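Long-range contacts in Endonuclease/exonuclease/phosphatase (Beutenbergia cavernae DSM 12333, PDB 4RUW), which belongs to the endonuclease/exonuclease/phosphatase family, of DNase I-like fold, and carries a bound zinc ion: residues I63-A68 against E96-A101; G105-Q110 against L135-A140; F128-V133 against G144-N149. All coordinates share one frame; numbering follows the deposited sequence.

All three contacts lie on the same side of the chain's centre and inside the endonuclease/exonuclease/phosphatase family region. Contacts 1 and 3 are buried and reach neighbouring strands, 91-98 and 146-153, of one mixed sheet, whereas contact 2 is a surface contact that joins a loop to a short hairpin beyond it. Contacts 1 and 2 share the zinc ion: His98 and Asp100 come from the first, His107 and His137 from the second. Their chemistry differs accordingly. In contact 3 the backbones are laced as antiparallel strands around a beta bulge, contact 1 relies on one backbone bond with a methyl-imidazole contact and aliphatic packing, and contact 2 is joined chiefly through the metal.

Contact 1 of 3, residues I63-A68 against E96-A101; sequences IHTAVA and EVHRDA. With ZN (zinc ion), chain B.
Thr65 lays its methyl group over one face of the His98 imidazole. CG2 of Thr65 stands 3.5 Å from the centroid of the His98 ring, only 15° off the normal, and is displaced toward the rim, where its nearest ring atom is His98 CD2. This is a CH-pi contact, and the methyl covers a ring whose ND1 is bound to zinc, with His98 ND1 2.0 Å from the ion. Zinc binding at ND1 and the methyl over one face together restrict how the His98 ring can turn. The hydroxyl of Thr65 is turned another way. With OG1 set between its own backbone N and carbonyl carbon (chi1 60°), it gives a 2.7 Å bond from Thr65 OG1 to His64 O, meeting that oxygen from above the carbonyl plane; Val67 N reaches the same oxygen from the opposite face.

These groups sit where the C-terminal end of strand 91-98 meets the loop that follows strand 55-62, its parallel neighbour in the mixed sheet of the DNase I-like fold. One backbone bond joins the two segments, from Thr65 N to Glu96 O at 2.9 Å; it lies in the carbonyl plane but is bent at the hydrogen, 134°. Glu96, its chain bent at chi2, rests CB against the loop backbone, nearest His64 N. CG1 of Ile63 lies against Glu96 O, and the side chain ends obliquely against Val97, with Ile63 CD1 3.8 Å from Val97 CG2. Helix 77-87 borders this aliphatic patch through Ile80. Within the loop, the His64 ring is held by an almost straight bond in its own plane, ND1 to Val67 O at 2.7 Å. Beyond His98, Asp100 OD2 reaches the zinc at 1.9 Å, and His107 and His137 supply the remaining protein ligands.

Contact 2 of 3, residues G105-Q110 against L135-A140; sequences GSHGDQ and LPHEGA. With ZN (zinc ion), chain B.
His107 and His137 both carry CG anti to the carbonyl carbon, beside the backbone N (chi1 -66° and -77°), and from these similar starts each ring brings one nitrogen to the same zinc ion. His107 uses ND1, the nitrogen near its backbone, and His137 uses NE2, the far one; His137 NE2 is 2.0 Å from zinc and His107 ND1 binds at nearly the same length. The rings meet rim to rim, neither over the face of the other, with planes at 56° and centroids 5.1 Å apart. His107 ND1 and His137 NE2 are only 3.3 Å apart, drawn together as fellow ligands of the metal.

The remaining nitrogen of the His137 ring sets its rotation: ND1 donates to Leu135 O at 2.9 Å, with the acceptor in the ring plane although the donor stands well above the carbonyl plane. Gly105 O lies at the edge of the same ring, 3.2 Å from His137 CD2. Glu138, extended beyond CG, lays its carboxylate alongside Gly105, whose CA is 3.6 Å from Glu138 CD.

His137 lies on the short, weakly bonded strand 136-137 and starts the type I' beta turn to Ala140, which links it to strand 140-141. His107 lies in a loop, within an ST turn where Gly108 N donates to Ser106 OG, a hydroxyl also bonded to Ala101 O.

With His98 and Asp100 the zinc has three imidazoles and one carboxylate around it, so that metal coordination ties the loop to this hairpin and would be expected to polarise the Leu135-bound N-H of His137.

Contact 3 of 3, residues F128-V133 against G144-N149; sequences FGLTEV and GSSNGN
The Phe128 ring leans obliquely on the backbone of Gly148, with Phe128 CE1 3.4 Å from Gly148 CA, while Arg99 makes a cation-pi contact with the ring and takes a bond from the Ser146 hydroxyl on its backbone O. The first torsion of Phe128, with CG anti to the backbone N (chi1 174°), carries the ring across to the neighbouring strand, and the bare CA of Gly148 permits the close approach. The second flat group, the Asn147 amide, turns its N-H toward Thr131: ND2 donates to Thr131 OG1 at 2.9 Å, nearly straight, with the hydroxyl oxygen in the amide plane. The Asn149 amide receives the other branch of the same threonine, whose CG2 is 3.4 Å from Asn149 ND2; the two side chains run roughly at right angles. A water takes a hydrogen bond from Asn149 ND2 and gives one to Gly129 O, while Asn149 OD1 is bonded to Asn95.

Strands 125-133 and 146-153 pair antiparallel at the edge of the mixed sheet, and a classic beta bulge interrupts them, Thr131 and Glu132 both lying opposite Asn147. Asn147 O accepts from Thr131 N at 2.8 Å and, weakly, from Glu132 N, and Asn147 N returns a bond to Glu132 O at 2.9 Å. Before the bulge, on strand 125-133, Gly129 and Asn149 exchange two backbone bonds.

Leu130 swings CD1 back against strand 146-153, 3.6 Å from Ser146 CB. Past the bulge Val133 CA approaches Ser145 O at 3.3 Å in a CA-H...O contact. The carboxylate of Glu132 forms a salt bridge with Lys176.

Contact 1 of 3, residues I63-A68 against E96-A101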
ATOM      1  N   ILE A  63      11.516  -5.190   7.486  1.00 11.23           N
ATOM      2  CA  ILE A  63      12.809  -5.858   7.549  1.00 11.67           C
ATOM      3  C   ILE A  63      13.011  -6.732   8.782  1.00 12.08           C
ATOM      4  O   ILE A  63      14.089  -7.308   8.946  1.00 12.36           O
ATOM      5  CB  ILE A  63      13.993  -4.861   7.435  1.00 11.75           C
ATOM      6  CG1 ILE A  63      14.096  -3.952   8.674  1.00 13.06           C
ATOM      7  CG2 ILE A  63      13.889  -4.066   6.143  1.00 13.10           C
ATOM      8  CD1 ILE A  63      15.439  -3.237   8.796  1.00 13.63           C
ATOM      9  N   HIS A  64      11.998  -6.824   9.650  1.00 12.55           N
ATOM     10  CA  HIS A  64      12.077  -7.700  10.824  1.00 13.21           C
ATOM     11  C   HIS A  64      13.357  -7.433  11.642  1.00 12.91           C
ATOM     12  O   HIS A  64      14.059  -8.365  12.048  1.00 13.46           O
ATOM     13  CB  HIS A  64      12.009  -9.168  10.381  1.00 14.86           C
ATOM     14  CG  HIS A  64      11.799 -10.140  11.504  1.00 17.47           C
ATOM     15  ND1 HIS A  64      12.733 -11.090  11.853  1.00 19.16           N
ATOM     16  CD2 HIS A  64      10.752 -10.310  12.348  1.00 18.95           C
ATOM     17  CE1 HIS A  64      12.276 -11.803  12.871  1.00 20.50           C
ATOM     18  NE2 HIS A  64      11.079 -11.346  13.190  1.00 20.40           N
ATOM     19  N   THR A  65      13.649  -6.155  11.890  1.00 12.79           N
ATOM     20  CA  THR A  65      14.869  -5.733  12.601  1.00 13.61           C
ATOM     21  C   THR A  65      16.153  -6.355  12.055  1.00 12.93           C
ATOM     22  O   THR A  65      17.125  -6.537  12.793  1.00 13.95           O
ATOM     23  CB  THR A  65      14.777  -5.927  14.139  1.00 15.22           C
ATOM     24  OG1 THR A  65      14.570  -7.306  14.473  1.00 17.08           O
ATOM     25  CG2 THR A  65      13.643  -5.106  14.703  1.00 17.27           C
ATOM     26  N   ALA A  66      16.162  -6.619  10.751  1.00 12.73           N
ATOM     27  CA  ALA A  66      17.301  -7.225  10.050  1.00 13.01           C
ATOM     28  C   ALA A  66      17.691  -8.606  10.558  1.00 13.74           C
ATOM     29  O   ALA A  66      18.805  -9.064  10.325  1.00 14.98           O
ATOM     30  CB  ALA A  66      18.518  -6.286  10.025  1.00 13.52           C
ATOM     31  N   VAL A  67      16.754  -9.282  11.212  1.00 13.27           N
ATOM     32  CA  VAL A  67      16.982 -10.647  11.664  1.00 14.94           C
ATOM     33  C   VAL A  67      16.296 -11.597  10.689  1.00 14.68           C
ATOM     34  O   VAL A  67      15.079 -11.592  10.540  1.00 16.72           O
ATOM     35  CB  VAL A  67      16.475 -10.860  13.096  1.00 16.52           C
ATOM     36  CG1 VAL A  67      16.620 -12.324  13.499  1.00 17.91           C
ATOM     37  CG2 VAL A  67      17.239  -9.947  14.057  1.00 16.94           C
ATOM     38  N   ALA A  68      17.097 -12.403  10.007  1.00 14.34           N
ATOM     39  CA  ALA A  68      16.599 -13.273   8.957  1.00 15.17           C
ATOM     40  C   ALA A  68      15.985 -14.549   9.515  1.00 15.70           C
ATOM     41  O   ALA A  68      16.517 -15.132  10.452  1.00 16.94           O
ATOM     42  CB  ALA A  68      17.736 -13.632   8.028  1.00 16.06           C
ATOM     43  N   GLU A  96       9.806  -1.918  10.964  0.53 11.69           N
ATOM     44  CA  GLU A  96      10.509  -2.747  11.942  0.53 12.28           C
ATOM     45  C   GLU A  96      12.010  -2.471  11.959  0.53 11.75           C
ATOM     46  O   GLU A  96      12.832  -3.384  11.884  0.53 12.34           O
ATOM     47  CB  GLU A  96      10.216  -4.230  11.723  0.53 13.85           C
ATOM     48  CG  GLU A  96       8.783  -4.614  12.034  0.53 16.11           C
ATOM     49  CD  GLU A  96       8.427  -4.368  13.488  0.53 18.94           C
ATOM     50  OE1 GLU A  96       9.040  -5.013  14.365  0.53 19.13           O
ATOM     51  OE2 GLU A  96       7.546  -3.523  13.755  0.53 19.88           O
ATOM     52  N   VAL A  97      12.350  -1.193  12.079  1.00 12.13           N
ATOM     53  CA  VAL A  97      13.719  -0.761  12.237  1.00 12.51           C
ATOM     54  C   VAL A  97      13.864  -0.268  13.673  1.00 12.87           C
ATOM     55  O   VAL A  97      13.132   0.631  14.095  1.00 13.80           O
ATOM     56  CB  VAL A  97      14.064   0.390  11.251  1.00 12.60           C
ATOM     57  CG1 VAL A  97      15.539   0.745  11.360  1.00 14.46           C
ATOM     58  CG2 VAL A  97      13.691   0.029   9.819  1.00 14.01           C
ATOM     59  N   HIS A  98      14.776  -0.873  14.433  1.00 13.01           N
ATOM     60  CA  HIS A  98      14.943  -0.495  15.835  1.00 13.68           C
ATOM     61  C   HIS A  98      16.066   0.505  16.037  1.00 13.44           C
ATOM     62  O   HIS A  98      17.047   0.538  15.288  1.00 15.08           O
ATOM     63  CB  HIS A  98      15.178  -1.709  16.743  1.00 13.64           C
ATOM     64  CG  HIS A  98      13.917  -2.440  17.094  1.00 13.89           C
ATOM     65  ND1 HIS A  98      13.851  -3.316  18.162  1.00 14.92           N
ATOM     66  CD2 HIS A  98      12.694  -2.416  16.520  1.00 14.41           C
ATOM     67  CE1 HIS A  98      12.608  -3.797  18.222  1.00 14.58           C
ATOM     68  NE2 HIS A  98      11.901  -3.275  17.247  1.00 15.41           N
ATOM     69  N   ARG A  99      15.905   1.329  17.062  1.00 14.90           N
ATOM     70  CA  ARG A  99      16.981   2.173  17.523  1.00 15.87           C
ATOM     71  C   ARG A  99      17.041   1.965  19.030  1.00 16.14           C
ATOM     72  O   ARG A  99      16.255   2.548  19.785  1.00 16.70           O
ATOM     73  CB  ARG A  99      16.725   3.631  17.144  1.00 17.97           C
ATOM     74  CG  ARG A  99      17.846   4.568  17.553  1.00 21.15           C
ATOM     75  CD  ARG A  99      17.956   5.755  16.620  1.00 25.53           C
ATOM     76  NE  ARG A  99      16.904   6.742  16.833  1.00 28.09           N
ATOM     77  CZ  ARG A  99      16.731   7.816  16.067  1.00 30.48           C
ATOM     78  NH1 ARG A  99      17.531   8.029  15.030  1.00 31.40           N
ATOM     79  NH2 ARG A  99      15.757   8.674  16.325  1.00 31.58           N
ATOM     80  N   ASP A 100      17.949   1.087  19.453  1.00 16.52           N
ATOM     81  CA  ASP A 100      17.983   0.583  20.827  1.00 16.98           C
ATOM     82  C   ASP A 100      19.261   0.976  21.549  1.00 18.72           C
ATOM     83  O   ASP A 100      20.343   0.921  20.968  1.00 20.21           O
ATOM     84  CB  ASP A 100      17.960  -0.948  20.862  1.00 17.42           C
ATOM     85  CG  ASP A 100      16.722  -1.560  20.254  1.00 15.37           C
ATOM     86  OD1 ASP A 100      15.646  -0.907  20.174  1.00 15.74           O
ATOM     87  OD2 ASP A 100      16.828  -2.745  19.861  1.00 16.07           O
ATOM     88  N   ALA A 101      19.132   1.314  22.829  1.00 19.67           N
ATOM     89  CA  ALA A 101      20.273   1.427  23.730  1.00 20.49           C
ATOM     90  C   ALA A 101      20.830   0.017  23.993  1.00 19.92           C
ATOM     91  O   ALA A 101      20.165  -0.972  23.704  1.00 19.23           O
ATOM     92  CB  ALA A 101      19.822   2.084  25.036  1.00 22.36           C
TER
HETATM   93 ZN    ZN B 501      15.374  -3.861  19.316  1.00 15.88          ZN

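Contact 2 of 3, residues G105-Q110 against L135-A140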
ATOM      1  N   GLY A 105      19.582  -8.409  24.098  1.00 24.59           N
ATOM      2  CA  GLY A 105      18.781  -8.488  22.892  1.00 23.28           C
ATOM      3  C   GLY A 105      18.721  -7.216  22.075  1.00 21.96           C
ATOM      4  O   GLY A 105      18.013  -7.164  21.074  1.00 22.39           O
ATOM      5  N   SER A 106      19.466  -6.194  22.484  1.00 19.92           N
ATOM      6  CA  SER A 106      19.450  -4.918  21.765  1.00 19.85           C
ATOM      7  C   SER A 106      19.837  -5.071  20.296  1.00 20.05           C
ATOM      8  O   SER A 106      20.677  -5.904  19.966  1.00 23.10           O
ATOM      9  CB  SER A 106      20.382  -3.917  22.444  1.00 20.70           C
ATOM     10  OG  SER A 106      20.516  -2.737  21.674  1.00 19.50           O
ATOM     11  N   HIS A 107      19.219  -4.267  19.431  1.00 18.41           N
ATOM     12  CA  HIS A 107      19.518  -4.246  18.002  1.00 17.76           C
ATOM     13  C   HIS A 107      20.451  -3.100  17.628  1.00 18.60           C
ATOM     14  O   HIS A 107      20.794  -2.925  16.458  1.00 19.91           O
ATOM     15  CB  HIS A 107      18.220  -4.108  17.200  1.00 17.49           C
ATOM     16  CG  HIS A 107      17.315  -5.295  17.315  1.00 17.60           C
ATOM     17  ND1 HIS A 107      16.259  -5.344  18.205  1.00 16.81           N
ATOM     18  CD2 HIS A 107      17.318  -6.484  16.668  1.00 18.75           C
ATOM     19  CE1 HIS A 107      15.651  -6.515  18.094  1.00 18.48           C
ATOM     20  NE2 HIS A 107      16.284  -7.228  17.176  1.00 18.67           N
ATOM     21  N   GLY A 108      20.841  -2.304  18.619  1.00 18.77           N
ATOM     22  CA  GLY A 108      21.672  -1.139  18.380  1.00 18.91           C
ATOM     23  C   GLY A 108      20.963  -0.071  17.565  1.00 17.92           C
ATOM     24  O   GLY A 108      19.736  -0.044  17.490  1.00 17.48           O
ATOM     25  N   ASP A 109      21.741   0.810  16.949  1.00 18.84           N
ATOM     26  CA  ASP A 109      21.211   1.929  16.176  1.00 18.61           C
ATOM     27  C   ASP A 109      21.066   1.505  14.713  1.00 16.78           C
ATOM     28  O   ASP A 109      21.935   1.774  13.876  1.00 17.29           O
ATOM     29  CB  ASP A 109      22.155   3.131  16.301  1.00 19.58           C
ATOM     30  CG  ASP A 109      21.555   4.427  15.773  1.00 21.68           C
ATOM     31  OD1 ASP A 109      20.620   4.383  14.944  1.00 21.01           O
ATOM     32  OD2 ASP A 109      22.050   5.501  16.176  1.00 24.80           O
ATOM     33  N   GLN A 110      19.961   0.842  14.390  1.00 15.67           N
ATOM     34  CA  GLN A 110      19.808   0.324  13.031  1.00 14.66           C
ATOM     35  C   GLN A 110      19.715   1.401  11.944  1.00 14.26           C
ATOM     36  O   GLN A 110      20.276   1.215  10.868  1.00 14.48           O
ATOM     37  CB  GLN A 110      18.658  -0.682  12.935  1.00 13.87           C
ATOM     38  CG  GLN A 110      18.779  -1.802  13.951  1.00 13.93           C
ATOM     39  CD  GLN A 110      17.899  -2.976  13.610  1.00 13.47           C
ATOM     40  OE1 GLN A 110      16.672  -2.869  13.597  1.00 14.36           O
ATOM     41  NE2 GLN A 110      18.523  -4.113  13.327  1.00 15.00           N
ATOM     42  N   LEU A 135      10.263  -1.894  24.157  1.00 19.20           N
ATOM     43  CA  LEU A 135       9.665  -3.122  23.668  1.00 19.46           C
ATOM     44  C   LEU A 135      10.307  -4.336  24.317  1.00 20.24           C
ATOM     45  O   LEU A 135      11.490  -4.315  24.664  1.00 20.76           O
ATOM     46  CB  LEU A 135       9.834  -3.224  22.150  1.00 18.69           C
ATOM     47  CG  LEU A 135       9.244  -2.097  21.290  1.00 18.46           C
ATOM     48  CD1 LEU A 135      10.219  -0.933  21.120  1.00 19.27           C
ATOM     49  CD2 LEU A 135       8.797  -2.615  19.933  1.00 19.80           C
ATOM     50  N   PRO A 136       9.527  -5.410  24.474  1.00 21.99           N
ATOM     51  CA  PRO A 136      10.097  -6.684  24.912  1.00 23.35           C
ATOM     52  C   PRO A 136      11.173  -7.176  23.939  1.00 24.16           C
ATOM     53  O   PRO A 136      10.973  -7.169  22.724  1.00 24.23           O
ATOM     54  CB  PRO A 136       8.885  -7.625  24.908  1.00 24.89           C
ATOM     55  CG  PRO A 136       7.716  -6.718  25.110  1.00 25.21           C
ATOM     56  CD  PRO A 136       8.063  -5.475  24.342  1.00 23.33           C
ATOM     57  N   HIS A 137      12.320  -7.554  24.492  1.00 23.71           N
ATOM     58  CA  HIS A 137      13.409  -8.176  23.751  1.00 23.99           C
ATOM     59  C   HIS A 137      13.828  -9.390  24.567  1.00 27.14           C
ATOM     60  O   HIS A 137      14.169  -9.251  25.739  1.00 27.41           O
ATOM     61  CB  HIS A 137      14.605  -7.229  23.648  1.00 21.66           C
ATOM     62  CG  HIS A 137      14.452  -6.137  22.634  1.00 19.22           C
ATOM     63  ND1 HIS A 137      13.518  -5.124  22.757  1.00 18.34           N
ATOM     64  CD2 HIS A 137      15.136  -5.877  21.494  1.00 18.29           C
ATOM     65  CE1 HIS A 137      13.633  -4.300  21.728  1.00 17.02           C
ATOM     66  NE2 HIS A 137      14.604  -4.735  20.940  1.00 17.41           N
ATOM     67  N   GLU A 138      13.780 -10.557  23.976  1.00 29.25           N
ATOM     68  CA  GLU A 138      14.200 -11.789  24.656  1.00 33.04           C
ATOM     69  C   GLU A 138      13.390 -12.003  25.950  1.00 34.08           C
ATOM     70  O   GLU A 138      13.917 -12.400  26.947  1.00 35.23           O
ATOM     71  CB  GLU A 138      15.718 -11.783  24.902  1.00 35.19           C
ATOM     72  CG  GLU A 138      16.592 -11.955  23.657  1.00 38.03           C
ATOM     73  CD  GLU A 138      18.095 -11.848  23.911  1.00 40.02           C
ATOM     74  OE1 GLU A 138      18.871 -12.046  22.982  1.00 40.84           O
ATOM     75  OE2 GLU A 138      18.519 -11.535  25.025  1.00 41.13           O
ATOM     76  N   GLY A 139      12.094 -11.756  25.890  1.00 33.63           N
ATOM     77  CA  GLY A 139      11.206 -12.080  26.993  1.00 33.63           C
ATOM     78  C   GLY A 139      11.122 -11.050  28.104  1.00 33.34           C
ATOM     79  O   GLY A 139      10.518 -11.304  29.148  1.00 34.60           O
ATOM     80  N   ALA A 140      11.722  -9.886  27.890  1.00 30.60           N
ATOM     81  CA  ALA A 140      11.667  -8.820  28.882  1.00 29.02           C
ATOM     82  C   ALA A 140      11.747  -7.451  28.225  1.00 27.32           C
ATOM     83  O   ALA A 140      12.420  -7.281  27.210  1.00 27.50           O
ATOM     84  CB  ALA A 140      12.783  -8.984  29.902  1.00 29.90           C
TER
HETATM   85 ZN    ZN B 501      15.374  -3.861  19.316  1.00 15.88          ZN

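Contact 3 of 3, residues F128-V133 against G144-N149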
ATOM      1  N   PHE A 128      13.896   8.675  10.543  1.00 13.23           N
ATOM      2  CA  PHE A 128      13.347   7.656  11.431  1.00 13.47           C
ATOM      3  C   PHE A 128      12.117   8.233  12.129  1.00 12.73           C
ATOM      4  O   PHE A 128      12.198   9.280  12.791  1.00 14.75           O
ATOM      5  CB  PHE A 128      14.415   7.281  12.462  1.00 14.32           C
ATOM      6  CG  PHE A 128      13.958   6.329  13.546  1.00 15.08           C
ATOM      7  CD1 PHE A 128      14.034   4.959  13.362  1.00 15.20           C
ATOM      8  CD2 PHE A 128      13.514   6.805  14.775  1.00 16.12           C
ATOM      9  CE1 PHE A 128      13.667   4.080  14.373  1.00 15.86           C
ATOM     10  CE2 PHE A 128      13.138   5.926  15.788  1.00 16.58           C
ATOM     11  CZ  PHE A 128      13.215   4.567  15.586  1.00 16.25           C
ATOM     12  N   GLY A 129      10.978   7.564  11.977  1.00 12.32           N
ATOM     13  CA  GLY A 129       9.742   7.999  12.602  1.00 12.92           C
ATOM     14  C   GLY A 129       9.360   7.037  13.708  1.00 12.37           C
ATOM     15  O   GLY A 129       8.903   5.928  13.440  1.00 12.77           O
ATOM     16  N   LEU A 130       9.559   7.462  14.948  1.00 12.43           N
ATOM     17  CA  LEU A 130       9.304   6.629  16.110  1.00 12.81           C
ATOM     18  C   LEU A 130       7.872   6.101  16.157  1.00 12.99           C
ATOM     19  O   LEU A 130       6.924   6.862  15.957  1.00 13.69           O
ATOM     20  CB  LEU A 130       9.571   7.464  17.358  1.00 15.42           C
ATOM     21  CG  LEU A 130       9.313   6.810  18.707  1.00 17.30           C
ATOM     22  CD1 LEU A 130      10.294   5.691  18.945  1.00 18.44           C
ATOM     23  CD2 LEU A 130       9.396   7.860  19.810  1.00 19.71           C
ATOM     24  N   THR A 131       7.721   4.809  16.449  1.00 12.51           N
ATOM     25  CA  THR A 131       6.399   4.218  16.652  1.00 12.99           C
ATOM     26  C   THR A 131       6.161   3.726  18.082  1.00 13.04           C
ATOM     27  O   THR A 131       5.020   3.692  18.539  1.00 14.31           O
ATOM     28  CB  THR A 131       6.114   3.022  15.698  1.00 13.13           C
ATOM     29  OG1 THR A 131       6.828   1.865  16.141  1.00 15.60           O
ATOM     30  CG2 THR A 131       6.500   3.343  14.268  1.00 13.50           C
ATOM     31  N   GLU A 132       7.219   3.319  18.777  1.00 13.32           N
ATOM     32  CA  GLU A 132       7.055   2.647  20.060  1.00 13.98           C
ATOM     33  C   GLU A 132       8.370   2.652  20.816  1.00 14.05           C
ATOM     34  O   GLU A 132       9.427   2.528  20.205  1.00 14.55           O
ATOM     35  CB  GLU A 132       6.608   1.196  19.837  1.00 14.95           C
ATOM     36  CG  GLU A 132       6.262   0.470  21.133  1.00 16.05           C
ATOM     37  CD  GLU A 132       5.709  -0.925  20.930  1.00 18.98           C
ATOM     38  OE1 GLU A 132       5.387  -1.292  19.777  1.00 20.43           O
ATOM     39  OE2 GLU A 132       5.584  -1.649  21.941  1.00 21.41           O
ATOM     40  N   VAL A 133       8.311   2.778  22.140  1.00 14.75           N
ATOM     41  CA  VAL A 133       9.504   2.637  22.972  1.00 16.71           C
ATOM     42  C   VAL A 133       9.354   1.490  23.955  1.00 17.26           C
ATOM     43  O   VAL A 133       8.244   1.018  24.205  1.00 18.36           O
ATOM     44  CB  VAL A 133       9.831   3.928  23.752  1.00 18.04           C
ATOM     45  CG1 VAL A 133      10.088   5.069  22.783  1.00 18.79           C
ATOM     46  CG2 VAL A 133       8.710   4.272  24.722  1.00 19.47           C
ATOM     47  N   GLY A 144      15.114   1.753  26.935  1.00 21.55           N
ATOM     48  CA  GLY A 144      15.836   2.510  25.935  1.00 20.20           C
ATOM     49  C   GLY A 144      15.721   1.950  24.528  1.00 18.73           C
ATOM     50  O   GLY A 144      16.425   2.404  23.627  1.00 19.73           O
ATOM     51  N   SER A 145      14.843   0.970  24.330  1.00 17.12           N
ATOM     52  CA  SER A 145      14.623   0.435  22.991  1.00 16.50           C
ATOM     53  C   SER A 145      13.545   1.233  22.263  1.00 15.37           C
ATOM     54  O   SER A 145      12.731   1.917  22.883  1.00 16.53           O
ATOM     55  CB  SER A 145      14.247  -1.046  23.056  1.00 17.45           C
ATOM     56  OG  SER A 145      13.055  -1.253  23.796  1.00 18.00           O
ATOM     57  N   SER A 146      13.539   1.151  20.944  1.00 15.03           N
ATOM     58  CA  SER A 146      12.500   1.810  20.169  1.00 14.35           C
ATOM     59  C   SER A 146      12.366   1.186  18.800  1.00 13.83           C
ATOM     60  O   SER A 146      13.318   0.618  18.270  1.00 14.76           O
ATOM     61  CB  SER A 146      12.780   3.306  20.018  1.00 16.30           C
ATOM     62  OG  SER A 146      13.845   3.557  19.122  1.00 16.75           O
ATOM     63  N   ASN A 147      11.162   1.284  18.253  1.00 13.65           N
ATOM     64  CA  ASN A 147      10.890   0.889  16.884  1.00 12.82           C
ATOM     65  C   ASN A 147      10.480   2.107  16.079  1.00 12.55           C
ATOM     66  O   ASN A 147       9.845   3.028  16.607  1.00 13.57           O
ATOM     67  CB  ASN A 147       9.772  -0.148  16.824  1.00 13.55           C
ATOM     68  CG  ASN A 147       9.512  -0.616  15.410  1.00 14.31           C
ATOM     69  OD1 ASN A 147      10.300  -1.359  14.853  1.00 16.31           O
ATOM     70  ND2 ASN A 147       8.439  -0.127  14.801  1.00 16.20           N
ATOM     71  N   GLY A 148      10.836   2.112  14.800  1.00 13.04           N
ATOM     72  CA  GLY A 148      10.388   3.150  13.898  1.00 13.78           C
ATOM     73  C   GLY A 148      10.091   2.647  12.497  1.00 12.58           C
ATOM     74  O   GLY A 148      10.494   1.537  12.109  1.00 13.22           O
ATOM     75  N   ASN A 149       9.366   3.473  11.748  1.00 11.86           N
ATOM     76  CA  ASN A 149       9.327   3.388  10.298  1.00 11.70           C
ATOM     77  C   ASN A 149      10.391   4.323   9.750  1.00 11.74           C
ATOM     78  O   ASN A 149      10.645   5.368  10.340  1.00 13.91           O
ATOM     79  CB  ASN A 149       7.945   3.781   9.799  1.00 11.96           C
ATOM     80  CG  ASN A 149       6.874   2.877  10.342  1.00 11.48           C
ATOM     81  OD1 ASN A 149       6.984   1.652  10.244  1.00 12.49           O
ATOM     82  ND2 ASN A 149       5.845   3.462  10.942  1.00 12.39           N
TER
HETATM   83  O   HOH W   1       6.527   6.245  11.757  1.00 13.56           O